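PDB 6A5K: histone-lysine N-methyltransferase, H3 lysine-9 specific SUVH6, which catalyses transfer of methyl groups from S-adenosylmethionine to histone H3 and probably binds methylated non-CG DNA through its SRA domain. Local coordinates for residues A[264-268]-A[359-365]; A[401-405]-A[439-444]; A[495-501]-A[523-527]. The protein carries 1 engineered substitution. One frame throughout, in Å; residues are numbered along the deposited sequence.

Contact 1. Residues A[264-268]-A[359-365]. With SAM (S-adenosylmethionine), chain F.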
loop_
_atom_site.group_PDB
_atom_site.type_symbol
_atom_site.label_atom_id
_atom_site.label_comp_id
_atom_site.label_asym_id
_atom_site.label_seq_id
_atom_site.Cartn_x
_atom_site.Cartn_y
_atom_site.Cartn_z
ATOM N N ASP A 264 -0.380 -5.438 29.303
ATOM C CA ASP A 264 -0.903 -4.303 30.059
ATOM C C ASP A 264 -0.066 -3.039 29.861
ATOM O O ASP A 264 -0.358 -1.995 30.443
ATOM C CB ASP A 264 -0.983 -4.654 31.546
ATOM C CG ASP A 264 -1.874 -5.852 31.815
ATOM O OD1 ASP A 264 -2.960 -5.935 31.200
ATOM O OD2 ASP A 264 -1.488 -6.711 32.636
ATOM N N GLU A 265 0.963 -3.145 29.026
ATOM C CA GLU A 265 1.862 -2.032 28.726
ATOM C C GLU A 265 1.143 -0.821 28.130
ATOM O O GLU A 265 0.240 -0.963 27.311
ATOM C CB GLU A 265 2.952 -2.495 27.760
ATOM C CG GLU A 265 4.367 -2.441 28.288
ATOM C CD GLU A 265 5.354 -3.047 27.307
ATOM O OE1 GLU A 265 5.407 -4.294 27.220
ATOM O OE2 GLU A 265 6.058 -2.282 26.610
ATOM N N LYS A 266 1.548 0.372 28.553
ATOM C CA LYS A 266 1.065 1.610 27.951
ATOM C C LYS A 266 2.172 2.142 27.052
ATOM O O LYS A 266 3.315 1.702 27.177
ATOM C CB LYS A 266 0.669 2.628 29.027
ATOM C CG LYS A 266 -0.791 2.529 29.462
ATOM C CD LYS A 266 -1.071 1.209 30.163
ATOM C CE LYS A 266 -2.517 1.098 30.609
ATOM N NZ LYS A 266 -2.753 -0.172 31.348
ATOM N N PRO A 267 1.844 3.064 26.126
ATOM C CA PRO A 267 2.874 3.557 25.198
ATOM C C PRO A 267 4.062 4.192 25.911
ATOM O O PRO A 267 3.887 4.774 26.980
ATOM C CB PRO A 267 2.127 4.595 24.358
ATOM C CG PRO A 267 0.697 4.197 24.454
ATOM C CD PRO A 267 0.516 3.627 25.819
ATOM N N PRO A 268 5.262 4.072 25.326
ATOM C CA PRO A 268 6.479 4.569 25.973
ATOM C C PRO A 268 6.517 6.085 26.081
ATOM O O PRO A 268 5.821 6.805 25.363
ATOM C CB PRO A 268 7.596 4.066 25.056
ATOM C CG PRO A 268 6.948 3.917 23.727
ATOM C CD PRO A 268 5.547 3.460 24.016
ATOM N N LYS A 359 0.341 -2.694 20.020
ATOM C CA LYS A 359 1.332 -3.614 20.559
ATOM C C LYS A 359 1.404 -4.923 19.772
ATOM O O LYS A 359 0.387 -5.580 19.527
ATOM C CB LYS A 359 1.037 -3.914 22.030
ATOM C CG LYS A 359 2.197 -4.566 22.765
ATOM C CD LYS A 359 3.412 -3.659 22.775
ATOM C CE LYS A 359 4.195 -3.783 24.075
ATOM N NZ LYS A 359 4.516 -5.195 24.430
ATOM N N THR A 360 2.618 -5.291 19.378
ATOM C CA THR A 360 2.866 -6.565 18.714
ATOM C C THR A 360 3.328 -7.558 19.763
ATOM O O THR A 360 3.626 -7.167 20.890
ATOM C CB THR A 360 3.944 -6.459 17.620
ATOM O OG1 THR A 360 5.216 -6.235 18.238
ATOM C CG2 THR A 360 3.637 -5.330 16.652
ATOM N N LYS A 361 3.412 -8.834 19.399
ATOM C CA LYS A 361 3.870 -9.838 20.353
ATOM C C LYS A 361 5.393 -9.857 20.529
ATOM O O LYS A 361 5.885 -10.113 21.628
ATOM C CB LYS A 361 3.385 -11.231 19.935
ATOM C CG LYS A 361 1.872 -11.357 19.825
ATOM C CD LYS A 361 1.467 -12.800 19.588
ATOM C CE LYS A 361 0.403 -12.905 18.517
ATOM N NZ LYS A 361 0.796 -12.159 17.287
ATOM N N SER A 362 6.146 -9.592 19.464
ATOM C CA SER A 362 7.595 -9.762 19.551
ATOM C C SER A 362 8.432 -8.533 19.174
ATOM O O SER A 362 9.653 -8.557 19.322
ATOM C CB SER A 362 8.029 -10.958 18.693
ATOM O OG SER A 362 7.865 -10.713 17.311
ATOM N N ARG A 363 7.794 -7.462 18.712
ATOM C CA ARG A 363 8.541 -6.292 18.248
ATOM C C ARG A 363 8.090 -4.994 18.911
ATOM O O ARG A 363 8.249 -3.918 18.338
ATOM C CB ARG A 363 8.428 -6.164 16.720
ATOM C CG ARG A 363 9.136 -7.274 15.965
ATOM C CD ARG A 363 8.839 -7.245 14.453
ATOM N NE ARG A 363 7.411 -7.066 14.185
ATOM C CZ ARG A 363 6.480 -7.987 14.405
ATOM N NH1 ARG A 363 6.815 -9.170 14.889
ATOM N NH2 ARG A 363 5.206 -7.715 14.147
ATOM N N GLY A 364 7.550 -5.100 20.124
ATOM C CA GLY A 364 7.066 -3.936 20.846
ATOM C C GLY A 364 5.923 -3.228 20.136
ATOM O O GLY A 364 5.018 -3.865 19.597
ATOM N N TRP A 365 5.960 -1.901 20.142
ATOM C CA TRP A 365 4.928 -1.114 19.485
ATOM C C TRP A 365 5.234 -0.945 17.998
ATOM O O TRP A 365 6.394 -0.802 17.611
ATOM C CB TRP A 365 4.789 0.254 20.157
ATOM C CG TRP A 365 4.319 0.160 21.581
ATOM C CD1 TRP A 365 5.089 -0.038 22.688
ATOM C CD2 TRP A 365 2.964 0.241 22.040
ATOM N NE1 TRP A 365 4.295 -0.081 23.814
ATOM C CE2 TRP A 365 2.990 0.089 23.442
ATOM C CE3 TRP A 365 1.735 0.426 21.400
ATOM C CZ2 TRP A 365 1.829 0.122 24.216
ATOM C CZ3 TRP A 365 0.584 0.460 22.173
ATOM C CH2 TRP A 365 0.640 0.307 23.565
HETATM N N SAM F . 9.012 -1.381 18.322
HETATM C CA SAM F . 9.483 -0.042 18.721
HETATM C C SAM F . 8.854 0.462 20.021
HETATM O O SAM F . 9.053 1.623 20.407
HETATM O OXT SAM F . 8.133 -0.270 20.705
HETATM C CB SAM F . 9.234 0.968 17.602
HETATM C CG SAM F . 10.287 0.852 16.508
HETATM S SD SAM F . 11.870 1.390 17.197
HETATM C CE SAM F . 12.261 2.664 16.005
HETATM C "C5'" SAM F . 13.063 0.158 16.651
HETATM C "C4'" SAM F . 13.102 -1.014 17.612
HETATM O "O4'" SAM F . 11.956 -1.833 17.419
HETATM C "C3'" SAM F . 14.312 -1.892 17.357
HETATM O "O3'" SAM F . 15.421 -1.464 18.112
HETATM C "C2'" SAM F . 13.807 -3.235 17.817
HETATM O "O2'" SAM F . 13.883 -3.269 19.224
HETATM C "C1'" SAM F . 12.339 -3.192 17.452
HETATM N N9 SAM F . 12.138 -3.785 16.113
HETATM C C8 SAM F . 11.700 -3.155 14.979
HETATM N N7 SAM F . 11.660 -4.059 13.964
HETATM C C5 SAM F . 12.085 -5.255 14.437
HETATM C C6 SAM F . 12.245 -6.506 13.850
HETATM N N6 SAM F . 11.961 -6.702 12.560
HETATM N N1 SAM F . 12.723 -7.551 14.608
HETATM C C2 SAM F . 13.019 -7.368 15.945
HETATM N N3 SAM F . 12.849 -6.127 16.528
HETATM C C4 SAM F . 12.384 -5.092 15.791
#

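Contact 2. Residues A[401-405]-A[439-444]. With SAM (S-adenosylmethionine), chain F.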
loop_
_atom_site.group_PDB
_atom_site.type_symbol
_atom_site.label_atom_id
_atom_site.label_comp_id
_atom_site.label_asym_id
_atom_site.label_seq_id
_atom_site.Cartn_x
_atom_site.Cartn_y
_atom_site.Cartn_z
ATOM N N TYR A 401 16.075 4.732 18.039
ATOM C CA TYR A 401 15.228 5.717 17.374
ATOM C C TYR A 401 16.020 6.671 16.492
ATOM O O TYR A 401 15.731 7.863 16.425
ATOM C CB TYR A 401 14.418 6.492 18.419
ATOM C CG TYR A 401 13.523 5.584 19.223
ATOM C CD1 TYR A 401 12.348 5.074 18.676
ATOM C CD2 TYR A 401 13.868 5.195 20.511
ATOM C CE1 TYR A 401 11.531 4.225 19.401
ATOM C CE2 TYR A 401 13.057 4.344 21.240
ATOM C CZ TYR A 401 11.890 3.864 20.677
ATOM O OH TYR A 401 11.080 3.016 21.399
ATOM N N LEU A 402 17.020 6.129 15.807
ATOM C CA LEU A 402 17.825 6.915 14.883
ATOM C C LEU A 402 17.503 6.545 13.433
ATOM O O LEU A 402 17.441 5.366 13.089
ATOM C CB LEU A 402 19.317 6.698 15.148
ATOM C CG LEU A 402 19.848 7.022 16.541
ATOM C CD1 LEU A 402 21.335 6.696 16.613
ATOM C CD2 LEU A 402 19.583 8.489 16.890
ATOM N N PHE A 403 17.276 7.550 12.597
ATOM C CA PHE A 403 17.200 7.332 11.156
ATOM C C PHE A 403 18.445 7.920 10.509
ATOM O O PHE A 403 18.613 9.139 10.462
ATOM C CB PHE A 403 15.943 7.957 10.543
ATOM C CG PHE A 403 15.692 7.527 9.118
ATOM C CD1 PHE A 403 16.350 8.141 8.064
ATOM C CD2 PHE A 403 14.805 6.494 8.838
ATOM C CE1 PHE A 403 16.124 7.743 6.752
ATOM C CE2 PHE A 403 14.573 6.093 7.532
ATOM C CZ PHE A 403 15.233 6.724 6.489
ATOM N N ASP A 404 19.309 7.042 10.012
ATOM C CA ASP A 404 20.532 7.452 9.333
ATOM C C ASP A 404 20.170 7.913 7.919
ATOM O O ASP A 404 19.752 7.107 7.094
ATOM C CB ASP A 404 21.527 6.281 9.309
ATOM C CG ASP A 404 22.902 6.670 8.790
ATOM O OD1 ASP A 404 23.006 7.477 7.849
ATOM O OD2 ASP A 404 23.891 6.142 9.330
ATOM N N ILE A 405 20.320 9.206 7.646
ATOM C CA ILE A 405 19.917 9.763 6.351
ATOM C C ILE A 405 20.873 9.331 5.233
ATOM O O ILE A 405 22.087 9.289 5.428
ATOM C CB ILE A 405 19.853 11.311 6.402
ATOM C CG1 ILE A 405 18.815 11.773 7.438
ATOM C CG2 ILE A 405 19.552 11.899 5.030
ATOM C CD1 ILE A 405 18.741 13.284 7.598
ATOM N N PHE A 439 24.247 13.226 8.284
ATOM C CA PHE A 439 23.247 13.559 9.297
ATOM C C PHE A 439 22.263 12.439 9.614
ATOM O O PHE A 439 22.010 11.558 8.797
ATOM C CB PHE A 439 22.482 14.813 8.879
ATOM C CG PHE A 439 23.344 16.048 8.839
ATOM C CD1 PHE A 439 24.138 16.316 7.734
ATOM C CD2 PHE A 439 23.385 16.918 9.916
ATOM C CE1 PHE A 439 24.942 17.440 7.695
ATOM C CE2 PHE A 439 24.186 18.046 9.883
ATOM C CZ PHE A 439 24.967 18.304 8.776
ATOM N N THR A 440 21.704 12.516 10.818
ATOM C CA THR A 440 20.818 11.495 11.369
ATOM C C THR A 440 19.659 12.181 12.083
ATOM O O THR A 440 19.828 13.263 12.652
ATOM C CB THR A 440 21.585 10.568 12.352
ATOM O OG1 THR A 440 22.541 9.787 11.624
ATOM C CG2 THR A 440 20.641 9.627 13.124
ATOM N N ILE A 441 18.480 11.574 12.036
ATOM C CA ILE A 441 17.341 12.080 12.787
ATOM C C ILE A 441 17.174 11.265 14.065
ATOM O O ILE A 441 17.010 10.044 14.015
ATOM C CB ILE A 441 16.033 12.026 11.965
ATOM C CG1 ILE A 441 16.195 12.762 10.634
ATOM C CG2 ILE A 441 14.895 12.637 12.754
ATOM C CD1 ILE A 441 15.202 12.322 9.581
ATOM N N ASP A 442 17.242 11.948 15.204
ATOM C CA ASP A 442 17.109 11.323 16.513
ATOM C C ASP A 442 15.697 11.553 17.030
ATOM O O ASP A 442 15.342 12.673 17.393
ATOM C CB ASP A 442 18.150 11.897 17.484
ATOM C CG ASP A 442 18.092 11.264 18.877
ATOM O OD1 ASP A 442 17.156 10.498 19.176
ATOM O OD2 ASP A 442 19.001 11.544 19.688
ATOM N N ALA A 443 14.896 10.492 17.073
ATOM C CA ALA A 443 13.515 10.602 17.537
ATOM C C ALA A 443 13.297 9.963 18.913
ATOM O O ALA A 443 12.161 9.660 19.282
ATOM C CB ALA A 443 12.567 9.972 16.509
ATOM N N ALA A 444 14.374 9.759 19.667
ATOM C CA ALA A 444 14.276 9.053 20.947
ATOM C C ALA A 444 13.562 9.878 22.003
ATOM O O ALA A 444 12.673 9.376 22.693
ATOM C CB ALA A 444 15.651 8.658 21.451
HETATM N N SAM F . 9.012 -1.381 18.322
HETATM C CA SAM F . 9.483 -0.042 18.721
HETATM C C SAM F . 8.854 0.462 20.021
HETATM O O SAM F . 9.053 1.623 20.407
HETATM O OXT SAM F . 8.133 -0.270 20.705
HETATM C CB SAM F . 9.234 0.968 17.602
HETATM C CG SAM F . 10.287 0.852 16.508
HETATM S SD SAM F . 11.870 1.390 17.197
HETATM C CE SAM F . 12.261 2.664 16.005
HETATM C "C5'" SAM F . 13.063 0.158 16.651
HETATM C "C4'" SAM F . 13.102 -1.014 17.612
HETATM O "O4'" SAM F . 11.956 -1.833 17.419
HETATM C "C3'" SAM F . 14.312 -1.892 17.357
HETATM O "O3'" SAM F . 15.421 -1.464 18.112
HETATM C "C2'" SAM F . 13.807 -3.235 17.817
HETATM O "O2'" SAM F . 13.883 -3.269 19.224
HETATM C "C1'" SAM F . 12.339 -3.192 17.452
HETATM N N9 SAM F . 12.138 -3.785 16.113
HETATM C C8 SAM F . 11.700 -3.155 14.979
HETATM N N7 SAM F . 11.660 -4.059 13.964
HETATM C C5 SAM F . 12.085 -5.255 14.437
HETATM C C6 SAM F . 12.245 -6.506 13.850
HETATM N N6 SAM F . 11.961 -6.702 12.560
HETATM N N1 SAM F . 12.723 -7.551 14.608
HETATM C C2 SAM F . 13.019 -7.368 15.945
HETATM N N3 SAM F . 12.849 -6.127 16.528
HETATM C C4 SAM F . 12.384 -5.092 15.791
HETATM O O HOH W 1 23.922 9.777 7.870
#

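Contact 3. Residues A[495-501]-A[523-527]. With SAM (S-adenosylmethionine), chain F.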
loop_
_atom_site.group_PDB
_atom_site.type_symbol
_atom_site.label_atom_id
_atom_site.label_comp_id
_atom_site.label_asym_id
_atom_site.label_seq_id
_atom_site.Cartn_x
_atom_site.Cartn_y
_atom_site.Cartn_z
ATOM N N ASP A 495 12.398 -0.977 5.376
ATOM C CA ASP A 495 13.701 -1.614 5.549
ATOM C C ASP A 495 14.667 -0.711 6.336
ATOM O O ASP A 495 15.114 0.319 5.832
ATOM C CB ASP A 495 14.281 -1.958 4.172
ATOM C CG ASP A 495 15.672 -2.558 4.245
ATOM O OD1 ASP A 495 16.029 -3.154 5.282
ATOM O OD2 ASP A 495 16.416 -2.419 3.251
ATOM N N TYR A 496 14.992 -1.109 7.564
ATOM C CA TYR A 496 15.898 -0.330 8.428
ATOM C C TYR A 496 17.298 -0.199 7.841
ATOM O O TYR A 496 18.027 0.752 8.150
ATOM C CB TYR A 496 16.016 -0.963 9.815
ATOM C CG TYR A 496 14.929 -0.585 10.792
ATOM C CD1 TYR A 496 13.738 -0.006 10.364
ATOM C CD2 TYR A 496 15.100 -0.816 12.154
ATOM C CE1 TYR A 496 12.737 0.333 11.277
ATOM C CE2 TYR A 496 14.114 -0.481 13.070
ATOM C CZ TYR A 496 12.938 0.089 12.631
ATOM O OH TYR A 496 11.971 0.412 13.559
ATOM N N ASN A 497 17.681 -1.188 7.039
ATOM C CA ASN A 497 18.909 -1.117 6.249
ATOM C C ASN A 497 20.194 -1.086 7.085
ATOM O O ASN A 497 21.226 -0.607 6.619
ATOM C CB ASN A 497 18.847 0.116 5.324
ATOM C CG ASN A 497 19.806 0.026 4.149
ATOM O OD1 ASN A 497 20.004 -1.045 3.575
ATOM N ND2 ASN A 497 20.415 1.159 3.793
ATOM N N TYR A 498 20.136 -1.600 8.314
ATOM C CA TYR A 498 21.332 -1.689 9.150
ATOM C C TYR A 498 22.328 -2.663 8.538
ATOM O O TYR A 498 21.946 -3.741 8.095
ATOM C CB TYR A 498 21.011 -2.164 10.573
ATOM C CG TYR A 498 20.130 -1.274 11.431
ATOM C CD1 TYR A 498 20.132 0.107 11.292
ATOM C CD2 TYR A 498 19.321 -1.829 12.413
ATOM C CE1 TYR A 498 19.328 0.910 12.097
ATOM C CE2 TYR A 498 18.522 -1.040 13.219
ATOM C CZ TYR A 498 18.529 0.329 13.059
ATOM O OH TYR A 498 17.723 1.103 13.868
ATOM N N ALA A 499 23.604 -2.299 8.533
ATOM C CA ALA A 499 24.647 -3.243 8.150
ATOM C C ALA A 499 24.901 -4.199 9.308
ATOM O O ALA A 499 24.932 -3.778 10.464
ATOM C CB ALA A 499 25.923 -2.518 7.767
ATOM N N LEU A 500 25.072 -5.482 9.007
ATOM C CA LEU A 500 25.276 -6.480 10.056
ATOM C C LEU A 500 26.651 -6.337 10.697
ATOM O O LEU A 500 27.637 -6.039 10.016
ATOM C CB LEU A 500 25.092 -7.896 9.502
ATOM C CG LEU A 500 23.686 -8.273 9.020
ATOM C CD1 LEU A 500 23.525 -9.785 8.926
ATOM C CD2 LEU A 500 22.613 -7.675 9.918
ATOM N N ASP A 501 26.692 -6.551 12.011
ATOM C CA ASP A 501 27.905 -6.420 12.819
ATOM C C ASP A 501 28.433 -4.989 12.807
ATOM O O ASP A 501 29.624 -4.754 13.024
ATOM C CB ASP A 501 28.989 -7.404 12.338
ATOM C CG ASP A 501 28.608 -8.864 12.566
ATOM O OD1 ASP A 501 28.181 -9.202 13.687
ATOM O OD2 ASP A 501 28.732 -9.659 11.613
ATOM N N ARG A 523 16.011 -11.925 6.495
ATOM C CA ARG A 523 17.466 -11.975 6.513
ATOM C C ARG A 523 17.991 -12.272 7.926
ATOM O O ARG A 523 19.200 -12.246 8.177
ATOM C CB ARG A 523 18.018 -10.668 5.944
ATOM C CG ARG A 523 17.419 -10.398 4.551
ATOM C CD ARG A 523 18.096 -9.279 3.766
ATOM N NE ARG A 523 17.650 -7.956 4.186
ATOM C CZ ARG A 523 16.498 -7.394 3.824
ATOM N NH1 ARG A 523 15.644 -8.040 3.038
ATOM N NH2 ARG A 523 16.195 -6.183 4.263
ATOM N N ARG A 524 17.050 -12.546 8.830
ATOM C CA ARG A 524 17.284 -13.219 10.120
ATOM C C ARG A 524 17.891 -12.340 11.216
ATOM O O ARG A 524 17.630 -12.564 12.398
ATOM C CB ARG A 524 18.160 -14.465 9.929
ATOM C CG ARG A 524 17.553 -15.536 9.029
ATOM C CD ARG A 524 16.087 -15.817 9.356
ATOM N NE ARG A 524 15.883 -16.318 10.716
ATOM C CZ ARG A 524 16.109 -17.573 11.093
ATOM N NH1 ARG A 524 16.559 -18.464 10.218
ATOM N NH2 ARG A 524 15.892 -17.941 12.348
ATOM N N ARG A 525 18.699 -11.353 10.840
ATOM C CA ARG A 525 19.276 -10.445 11.829
ATOM C C ARG A 525 18.862 -9.007 11.557
ATOM O O ARG A 525 18.867 -8.561 10.407
ATOM C CB ARG A 525 20.805 -10.559 11.846
ATOM C CG ARG A 525 21.321 -11.695 12.721
ATOM C CD ARG A 525 22.837 -11.771 12.745
ATOM N NE ARG A 525 23.445 -10.591 13.349
ATOM C CZ ARG A 525 24.754 -10.358 13.384
ATOM N NH1 ARG A 525 25.599 -11.229 12.854
ATOM N NH2 ARG A 525 25.217 -9.252 13.950
ATOM N N LEU A 526 18.491 -8.292 12.614
ATOM C CA LEU A 526 18.200 -6.867 12.504
ATOM C C LEU A 526 19.524 -6.106 12.416
ATOM O O LEU A 526 19.658 -5.149 11.649
ATOM C CB LEU A 526 17.365 -6.388 13.694
ATOM C CG LEU A 526 16.742 -4.990 13.618
ATOM C CD1 LEU A 526 15.761 -4.882 12.458
ATOM C CD2 LEU A 526 16.056 -4.631 14.931
ATOM N N TYR A 527 20.495 -6.542 13.211
ATOM C CA TYR A 527 21.876 -6.080 13.082
ATOM C C TYR A 527 22.849 -7.101 13.668
ATOM O O TYR A 527 22.426 -8.112 14.244
ATOM C CB TYR A 527 22.073 -4.714 13.745
ATOM C CG TYR A 527 21.670 -4.617 15.195
ATOM C CD1 TYR A 527 20.529 -3.925 15.567
ATOM C CD2 TYR A 527 22.440 -5.202 16.195
ATOM C CE1 TYR A 527 20.157 -3.823 16.894
ATOM C CE2 TYR A 527 22.075 -5.110 17.522
ATOM C CZ TYR A 527 20.933 -4.416 17.867
ATOM O OH TYR A 527 20.563 -4.320 19.189
HETATM N N SAM F . 9.012 -1.381 18.322
HETATM C CA SAM F . 9.483 -0.042 18.721
HETATM C C SAM F . 8.854 0.462 20.021
HETATM O O SAM F . 9.053 1.623 20.407
HETATM O OXT SAM F . 8.133 -0.270 20.705
HETATM C CB SAM F . 9.234 0.968 17.602
HETATM C CG SAM F . 10.287 0.852 16.508
HETATM S SD SAM F . 11.870 1.390 17.197
HETATM C CE SAM F . 12.261 2.664 16.005
HETATM C "C5'" SAM F . 13.063 0.158 16.651
HETATM C "C4'" SAM F . 13.102 -1.014 17.612
HETATM O "O4'" SAM F . 11.956 -1.833 17.419
HETATM C "C3'" SAM F . 14.312 -1.892 17.357
HETATM O "O3'" SAM F . 15.421 -1.464 18.112
HETATM C "C2'" SAM F . 13.807 -3.235 17.817
HETATM O "O2'" SAM F . 13.883 -3.269 19.224
HETATM C "C1'" SAM F . 12.339 -3.192 17.452
HETATM N N9 SAM F . 12.138 -3.785 16.113
HETATM C C8 SAM F . 11.700 -3.155 14.979
HETATM N N7 SAM F . 11.660 -4.059 13.964
HETATM C C5 SAM F . 12.085 -5.255 14.437
HETATM C C6 SAM F . 12.245 -6.506 13.850
HETATM N N6 SAM F . 11.961 -6.702 12.560
HETATM N N1 SAM F . 12.723 -7.551 14.608
HETATM C C2 SAM F . 13.019 -7.368 15.945
HETATM N N3 SAM F . 12.849 -6.127 16.528
HETATM C C4 SAM F . 12.384 -5.092 15.791
HETATM O O HOH W 2 18.191 -4.578 5.235
HETATM O O HOH W 3 18.325 -3.880 9.486
#

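Contact 1. Residues A[264-268]-A[359-365]
Glu-265 and Lys-359 carry the one charged link across this contact, a salt bridge with OE1 of Glu-265 3.1 Å from NZ of Lys-359. The two chains cross at about a right angle, and the ammonium group comes from above the carboxylate plane, 57° out of it. Asp-263 makes a second salt bridge to the same NZ, so the lysine is probably kept charged. With CG anti to the backbone N (chi1 -165°) and further bends along the chain, Lys-359 lays its CD over the rim of one face of the Trp-365 indole on the way to Glu-265. The opposite face takes the prolines: CD of Pro-268 sits 4.0 Å from the centroid of the five-membered ring in a CH-pi contact, and CG of Pro-267 lies 4.0 Å from CH2 of Trp-365. At the indole's edge, O of Glu-265 is 3.6 Å from CZ2 of Trp-365. The indole NE1 is buried here and has no partner in the model. On the cofactor side, the Trp-365 backbone holds both the carboxylate and the amino group at the amino-acid end of SAM: its N donates to OXT at 2.8 Å, and its O accepts from N of SAM at 2.8 Å. At Gly-364 any side chain would run into SAM OXT, and positive phi suits glycine too. Its O receives both N and OG1 of Thr-360, from opposite faces of the carbonyl plane. The Gly-Trp pair at the entry to strand 365-369 is characteristic of the glycine-rich cofactor-binding motif near the start of SET domains, with a Pre-SET loop packed on the indole.

Contact 2. Residues A[401-405]-A[439-444]
Tyr-401 and Ala-444 meet through their CB atoms, CB of Tyr-401 lying 3.9 Å from CB of Ala-444. From there the tyrosine ring runs away from the partner segment to the cofactor. Its OH donates to O of SAM at 2.7 Å, with the acceptor at the ring edge and in its plane, while CE1 of Tyr-401 comes within 3.6 Å of SD of SAM. Back in the strands, Leu-402 lies across Asp-442, its CD2 3.7 Å from CG of Asp-442. The carboxylate itself is busy: OD1 takes N of Ala-444 in an Asx turn, and OD2 is bonded to Asn-398. On the same sheet face, Thr-440 turns CG2 anti to the backbone N, 3.8 Å from CB of Leu-402, and its OG1 is hydrogen-bonded to Asp-389. Leu-402, Thr-440 and Asp-442 belong to the small antiparallel three-stranded sheet of the SET domain, in which strand 436-442 runs in the middle, with 385-388 and 402-406 as its two edges. Phe-403 and Ile-441 form a hydrogen-bonded pair, each N reaching the other's O at 2.9 Å. Their side chains share the other face; the Phe-403 ring swings off to a cation-pi contact with Arg-408 and to Val-478. Further along, Ile-405 meets Ile-441 at about a right angle, CD1 of Ile-405 being 4.0 Å from CG1 of Ile-441, with Leu-386 touching both.

Contact 3. Residues A[495-501]-A[523-527]
Arg-525 starts its contact with the 495-501 loop at CB, which lies 3.9 Å from CD2 of Leu-500. The chain then runs straight through chi2 and bends at chi3 (64°), which turns the guanidinium between its own chain end and Asp-501. NE donates to O of Tyr-527, the last residue, at 2.8 Å. NH2 continues to Asp-501 OD1 at 3.0 Å in a nearly straight bond (163°) that is part of a salt bridge, and NH1 adds a weak bond to the same oxygen. That oxygen lies in the guanidinium plane, yet the arginine arrives from above the carboxylate, the two planes standing 66° apart. A leucine in place of Arg-525 would probably leave the Asp-501 carboxylate without its charged mate and the chain terminus freer to move. At the other end of the contact, Asp-495 OD1 and Arg-523 NH2 form a second salt bridge at 3.2 Å, which a water also spans by bonding to both. Between the two bridges, O of Leu-526 sits at the edge of the Tyr-498 ring, 3.4 Å from CD2 of Tyr-498. Deeper in, CD1 of Leu-526 lies 4.1 Å from CD2 of Tyr-496, and its other methyl, CD2, packs 3.8 Å from C4 of the SAM adenine. Tyr-496 OH, bonded to O of Ile-453, stands 3.3 Å from the SAM methyl carbon CE. The zinc-bound Cys-515, Cys-517 and Cys-522 just upstream, with Cys-457, mark the tail as a post-SET segment, folded back to complete the cofactor pocket.

How the contacts relate
The three contacts follow one another along the chain without interlocking, and all touch the same SAM molecule. Contacts 1 and 2 have centres 21 Å apart, as do contacts 1 and 3; contacts 2 and 3 are closer, at 16 Å. None touches another directly. Contact 1 ties a Pre-SET loop to the turn between strands 355-359 and 365-369 of the six-stranded mixed sheet. Strand 491-494 of that sheet leads straight into contact 3, whereas contact 2 lies in the separate three-stranded sheet. Methionine end and adenine are thus held by parts distant in sequence, so the pocket probably forms fully only when the SET and C-terminal regions come together, while the Pre-SET loop packs behind it on Trp-365.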